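Local coordinates for replication protein A (Methanococcus maripaludis, PDB 3E0E) that probably binds DNA as part of the archaeal replication machinery, the chain here being a single OB-fold domain of the longer protein, at residues Val21-Lys26 against Lys40-Lys45; Phe62-Gly67 against Asp88-Ile93. All blocks are in the same frame, centred on the assembly; numbering follows the deposited sequence.

Contact 1: residues Val21-Lys26 against Lys40-Lys45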
loop_
_atom_site.group_PDB
_atom_site.type_symbol
_atom_site.label_atom_id
_atom_site.label_comp_id
_atom_site.label_asym_id
_atom_site.label_seq_id
_atom_site.Cartn_x
_atom_site.Cartn_y
_atom_site.Cartn_z
ATOM N N VAL A 21 6.452 5.426 3.755
ATOM C CA VAL A 21 6.784 6.456 4.737
ATOM C C VAL A 21 6.581 5.919 6.143
ATOM O O VAL A 21 7.258 6.325 7.092
ATOM C CB VAL A 21 5.895 7.693 4.551
ATOM C CG1 VAL A 21 6.235 8.746 5.603
ATOM C CG2 VAL A 21 6.077 8.250 3.148
ATOM N N THR A 22 5.634 5.004 6.277
ATOM C CA THR A 22 5.358 4.413 7.572
ATOM C C THR A 22 4.740 3.043 7.388
ATOM O O THR A 22 4.048 2.786 6.407
ATOM C CB THR A 22 4.384 5.275 8.397
ATOM O OG1 THR A 22 4.869 6.622 8.467
ATOM C CG2 THR A 22 4.262 4.723 9.810
ATOM N N ALA A 23 5.023 2.161 8.337
ATOM C CA ALA A 23 4.483 0.811 8.334
ATOM C C ALA A 23 3.972 0.628 9.757
ATOM O O ALA A 23 4.742 0.718 10.710
ATOM C CB ALA A 23 5.579 -0.194 8.017
ATOM N N TYR A 24 2.673 0.400 9.907
ATOM C CA TYR A 24 2.099 0.249 11.236
ATOM C C TYR A 24 2.049 -1.198 11.703
ATOM O O TYR A 24 2.200 -2.123 10.909
ATOM C CB TYR A 24 0.705 0.877 11.266
ATOM C CG TYR A 24 0.731 2.334 10.866
ATOM C CD1 TYR A 24 0.535 2.716 9.542
ATOM C CD2 TYR A 24 1.023 3.326 11.803
ATOM C CE1 TYR A 24 0.632 4.047 9.155
ATOM C CE2 TYR A 24 1.123 4.662 11.427
ATOM C CZ TYR A 24 0.928 5.016 10.101
ATOM O OH TYR A 24 1.044 6.332 9.718
ATOM N N PRO A 25 1.861 -1.408 13.014
ATOM C CA PRO A 25 1.799 -2.757 13.576
ATOM C C PRO A 25 0.659 -3.574 12.992
ATOM O O PRO A 25 -0.452 -3.069 12.816
ATOM C CB PRO A 25 1.607 -2.501 15.064
ATOM C CG PRO A 25 2.309 -1.202 15.276
ATOM C CD PRO A 25 1.865 -0.397 14.085
ATOM N N LYS A 26 0.944 -4.838 12.698
ATOM C CA LYS A 26 -0.048 -5.746 12.145
ATOM C C LYS A 26 -1.134 -6.018 13.183
ATOM O O LYS A 26 -0.851 -6.138 14.378
ATOM C CB LYS A 26 0.622 -7.065 11.742
ATOM C CG LYS A 26 -0.303 -8.072 11.099
ATOM C CD LYS A 26 0.416 -9.377 10.776
ATOM C CE LYS A 26 0.970 -10.059 12.021
ATOM N NZ LYS A 26 1.350 -11.484 11.750
ATOM N N LYS A 40 -2.221 -4.923 7.892
ATOM C CA LYS A 40 -0.994 -4.176 8.120
ATOM C C LYS A 40 -1.169 -2.925 7.268
ATOM O O LYS A 40 -1.301 -3.018 6.047
ATOM C CB LYS A 40 0.230 -4.969 7.646
ATOM C CG LYS A 40 1.416 -4.944 8.610
ATOM C CD LYS A 40 2.647 -4.268 8.017
ATOM C CE LYS A 40 3.272 -5.062 6.873
ATOM N NZ LYS A 40 4.373 -5.974 7.322
ATOM N N SER A 41 -1.216 -1.761 7.908
ATOM C CA SER A 41 -1.370 -0.514 7.176
ATOM C C SER A 41 -0.024 0.111 6.835
ATOM O O SER A 41 0.933 0.023 7.604
ATOM C CB SER A 41 -2.198 0.489 7.988
ATOM O OG SER A 41 -3.498 -0.011 8.243
ATOM N N LEU A 42 0.032 0.750 5.672
ATOM C CA LEU A 42 1.235 1.425 5.212
ATOM C C LEU A 42 0.853 2.833 4.801
ATOM O O LEU A 42 -0.276 3.073 4.381
ATOM C CB LEU A 42 1.820 0.740 3.973
ATOM C CG LEU A 42 2.202 -0.736 4.037
ATOM C CD1 LEU A 42 2.814 -1.169 2.701
ATOM C CD2 LEU A 42 3.182 -0.950 5.172
ATOM N N PHE A 43 1.775 3.773 4.953
ATOM C CA PHE A 43 1.505 5.115 4.478
ATOM C C PHE A 43 2.484 5.246 3.325
ATOM O O PHE A 43 3.695 5.142 3.506
ATOM C CB PHE A 43 1.763 6.182 5.539
ATOM C CG PHE A 43 1.133 7.501 5.205
ATOM C CD1 PHE A 43 1.913 8.606 4.893
ATOM C CD2 PHE A 43 -0.253 7.621 5.147
ATOM C CE1 PHE A 43 1.325 9.815 4.526
ATOM C CE2 PHE A 43 -0.853 8.823 4.781
ATOM C CZ PHE A 43 -0.061 9.923 4.470
ATOM N N LEU A 44 1.940 5.449 2.133
ATOM C CA LEU A 44 2.734 5.531 0.914
ATOM C C LEU A 44 2.796 6.938 0.357
ATOM O O LEU A 44 1.839 7.697 0.472
ATOM C CB LEU A 44 2.124 4.595 -0.121
ATOM C CG LEU A 44 1.995 3.143 0.349
ATOM C CD1 LEU A 44 1.052 2.396 -0.568
ATOM C CD2 LEU A 44 3.366 2.487 0.379
ATOM N N LYS A 45 3.916 7.276 -0.270
ATOM C CA LYS A 45 4.079 8.607 -0.834
ATOM C C LYS A 45 4.929 8.612 -2.094
ATOM O O LYS A 45 5.848 7.811 -2.230
ATOM C CB LYS A 45 4.742 9.531 0.196
ATOM C CG LYS A 45 5.002 10.945 -0.321
ATOM C CD LYS A 45 5.792 11.805 0.660
ATOM C CE LYS A 45 7.244 11.361 0.766
ATOM N NZ LYS A 45 8.077 12.340 1.533
HETATM O O HOH W 1 -1.660 -1.835 10.703
#
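Val21 and Thr22 both face Phe43, and the backbone bonding follows from that. Phe43 O accepts a bond from Val21 N at 2.8 Å and a weak one from Thr22 N. Phe43 N returns a bond to Thr22 O at 2.9 Å, and farther along Tyr24 N reaches Ser41 O at 2.9 Å. Past Tyr24 a water takes over, donating a hydrogen bond to Pro25 O and accepting one from Ser41 N.

Among the side chains, branched Val21 is pressed close: its CG2 lies 3.5 Å from Lys45 CB, tighter than usual, while its CB meets the edge of the Phe43 ring. Ala23, small enough for a close non-hydrogen-bonded pair, sets CB 3.8 Å from Leu42 CD2. The Tyr24 ring turns back along its own strand (chi1 -57°), taking Thr22 CG2 over one face and Ser41 O at its edge.

Polar ends find partners beyond the two segments: Lys26 NZ a salt bridge with Asp61, Ser41 OG a hydrogen bond with Arg52. Thr22 OG1 bonds Val21 O from above the carbonyl plane. Two residues opposite one make a classic beta bulge, here within an antiparallel hairpin of the OB-fold barrel.

Contact 2: residues Phe62-Gly67 against Asp88-Ile93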
loop_
_atom_site.group_PDB
_atom_site.type_symbol
_atom_site.label_atom_id
_atom_site.label_comp_id
_atom_site.label_asym_id
_atom_site.label_seq_id
_atom_site.Cartn_x
_atom_site.Cartn_y
_atom_site.Cartn_z
ATOM N N PHE A 62 4.146 -9.435 4.651
ATOM C CA PHE A 62 5.123 -9.117 3.615
ATOM C C PHE A 62 6.233 -8.264 4.234
ATOM O O PHE A 62 5.956 -7.309 4.961
ATOM C CB PHE A 62 4.453 -8.340 2.484
ATOM C CG PHE A 62 5.355 -8.081 1.318
ATOM C CD1 PHE A 62 5.585 -9.068 0.370
ATOM C CD2 PHE A 62 5.983 -6.851 1.174
ATOM C CE1 PHE A 62 6.435 -8.831 -0.712
ATOM C CE2 PHE A 62 6.830 -6.606 0.103
ATOM C CZ PHE A 62 7.057 -7.595 -0.841
ATOM N N GLU A 63 7.485 -8.607 3.947
ATOM C CA GLU A 63 8.607 -7.860 4.501
ATOM C C GLU A 63 8.786 -6.510 3.814
ATOM O O GLU A 63 9.324 -6.422 2.713
ATOM C CB GLU A 63 9.901 -8.680 4.396
ATOM C CG GLU A 63 10.248 -9.132 2.986
ATOM C CD GLU A 63 11.593 -9.835 2.900
ATOM O OE1 GLU A 63 11.744 -10.920 3.505
ATOM O OE2 GLU A 63 12.500 -9.298 2.229
ATOM N N VAL A 64 8.321 -5.460 4.482
ATOM C CA VAL A 64 8.418 -4.097 3.978
ATOM C C VAL A 64 8.998 -3.233 5.086
ATOM O O VAL A 64 8.667 -3.415 6.258
ATOM C CB VAL A 64 7.032 -3.545 3.567
ATOM C CG1 VAL A 64 6.985 -2.033 3.748
ATOM C CG2 VAL A 64 6.758 -3.889 2.119
ATOM N N LYS A 65 9.860 -2.295 4.714
ATOM C CA LYS A 65 10.499 -1.425 5.687
ATOM C C LYS A 65 10.327 0.029 5.273
ATOM O O LYS A 65 10.143 0.329 4.093
ATOM C CB LYS A 65 11.988 -1.771 5.770
ATOM C CG LYS A 65 12.242 -3.271 5.928
ATOM C CD LYS A 65 13.626 -3.688 5.447
ATOM C CE LYS A 65 13.714 -5.207 5.293
ATOM N NZ LYS A 65 15.008 -5.662 4.704
ATOM N N LYS A 66 10.367 0.928 6.248
ATOM C CA LYS A 66 10.244 2.347 5.955
ATOM C C LYS A 66 11.411 2.711 5.051
ATOM O O LYS A 66 12.544 2.293 5.288
ATOM C CB LYS A 66 10.303 3.173 7.240
ATOM C CG LYS A 66 10.401 4.676 7.004
ATOM C CD LYS A 66 10.421 5.441 8.317
ATOM C CE LYS A 66 10.680 6.924 8.090
ATOM N NZ LYS A 66 9.695 7.545 7.154
ATOM N N GLY A 67 11.130 3.483 4.010
ATOM C CA GLY A 67 12.177 3.870 3.085
ATOM C C GLY A 67 12.162 3.038 1.816
ATOM O O GLY A 67 12.684 3.466 0.779
ATOM N N ASP A 88 -3.561 -5.635 -3.641
ATOM C CA ASP A 88 -3.759 -6.942 -4.266
ATOM C C ASP A 88 -2.388 -7.598 -4.388
ATOM O O ASP A 88 -2.238 -8.804 -4.203
ATOM C CB ASP A 88 -4.359 -6.788 -5.667
ATOM C CG ASP A 88 -5.808 -6.349 -5.636
ATOM O OD1 ASP A 88 -6.276 -5.787 -6.645
ATOM O OD2 ASP A 88 -6.479 -6.579 -4.608
ATOM N N ASN A 89 -1.382 -6.788 -4.698
ATOM C CA ASN A 89 -0.025 -7.289 -4.854
ATOM C C ASN A 89 0.988 -6.208 -4.511
ATOM O O ASN A 89 0.740 -5.019 -4.721
ATOM C CB ASN A 89 0.200 -7.761 -6.295
ATOM C CG ASN A 89 1.578 -8.350 -6.506
ATOM O OD1 ASN A 89 2.448 -7.732 -7.127
ATOM N ND2 ASN A 89 1.791 -9.548 -5.979
ATOM N N ILE A 90 2.121 -6.626 -3.957
ATOM C CA ILE A 90 3.178 -5.691 -3.599
ATOM C C ILE A 90 4.550 -6.316 -3.841
ATOM O O ILE A 90 4.756 -7.513 -3.619
ATOM C CB ILE A 90 3.054 -5.233 -2.116
ATOM C CG1 ILE A 90 4.157 -4.222 -1.789
ATOM C CG2 ILE A 90 3.092 -6.439 -1.180
ATOM C CD1 ILE A 90 3.943 -3.499 -0.463
ATOM N N GLY A 91 5.473 -5.497 -4.331
ATOM C CA GLY A 91 6.825 -5.953 -4.591
ATOM C C GLY A 91 7.757 -4.806 -4.289
ATOM O O GLY A 91 7.353 -3.650 -4.352
ATOM N N ILE A 92 9.003 -5.108 -3.953
ATOM C CA ILE A 92 9.962 -4.058 -3.645
ATOM C C ILE A 92 10.774 -3.677 -4.879
ATOM O O ILE A 92 11.445 -4.518 -5.483
ATOM C CB ILE A 92 10.924 -4.506 -2.527
ATOM C CG1 ILE A 92 10.127 -4.852 -1.269
ATOM C CG2 ILE A 92 11.933 -3.410 -2.235
ATOM C CD1 ILE A 92 10.949 -5.473 -0.177
ATOM N N ILE A 93 10.704 -2.406 -5.250
ATOM C CA ILE A 93 11.439 -1.898 -6.397
ATOM C C ILE A 93 12.874 -1.606 -5.973
ATOM O O ILE A 93 13.829 -2.087 -6.580
ATOM C CB ILE A 93 10.811 -0.594 -6.923
ATOM C CG1 ILE A 93 9.368 -0.855 -7.361
ATOM C CG2 ILE A 93 11.667 -0.013 -8.038
ATOM C CD1 ILE A 93 9.207 -1.950 -8.379
#
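Phe62 and Val64, in an irregular loop, lie beside Ile90 and Ile92 of a short strand, with CA atoms 8.2 Å apart for Phe62 and Ile90 and 7.8 Å for Val64 and Ile92, and no hydrogen bond joins the two segments. Every touch involves a side chain, partly against backbone atoms of the other segment.

Phe62 carries most of it. With CG anti to the backbone N (chi1 -175°), its ring extends toward the strand and lays one face on Ile90. The methyl CG2 of Ile90 stands over the ring centre, 3.7 Å from the centroid and only 10° off the normal, a well-formed CH-pi contact. Ile90 suits this place because its two branches do different work. CG2 meets the aromatic face, while CG1 runs out anti to the backbone N and brings CD1 to 3.8 Å from Val64 CG2. That same Val64 methyl also lies at the edge of the Phe62 ring, so the valine, the phenylalanine and the isoleucine form one small apolar cluster.

The far end of the ring reaches the strand backbone: CE1 of Phe62 comes 3.6 Å from Ile90 O, and CZ is as close to it, with Gly91 CA just beyond. Ile92 meets the ring at its edge, CG1 lying 4.0 Å from Phe62 CE2, and its terminal CD1 reaches 3.4 Å from Glu63 O, a methyl resting against a loop carbonyl.

Around the contact, strand 69-78 pairs antiparallel with strand 89-92, and Ile90 also packs on its Ala70 and Val72. The loop leads into strand 69-78 and is tied to strand 12-29 by a backbone bond between Gly67 and Val20.

How the contacts relate
From the N terminus, strand 12-29 runs out and strand 37-46 returns beside it, so contact 1 closes the first hairpin. The chain then passes through strand 49-56 into the loop at 62-67, makes strands 69-78 and 83-87, and comes back as strand 89-92 to close contact 2. The two closures are in series, neither nested nor crossed. They nevertheless touch: Val21 O accepts a probable hydrogen bond from Lys66 NZ, Phe62 O another from Lys40 NZ, and Leu42 packs on Ile90 and Val64. Together they join the first hairpin of the OB fold to the loop before strand 69-78 and to strand 89-92.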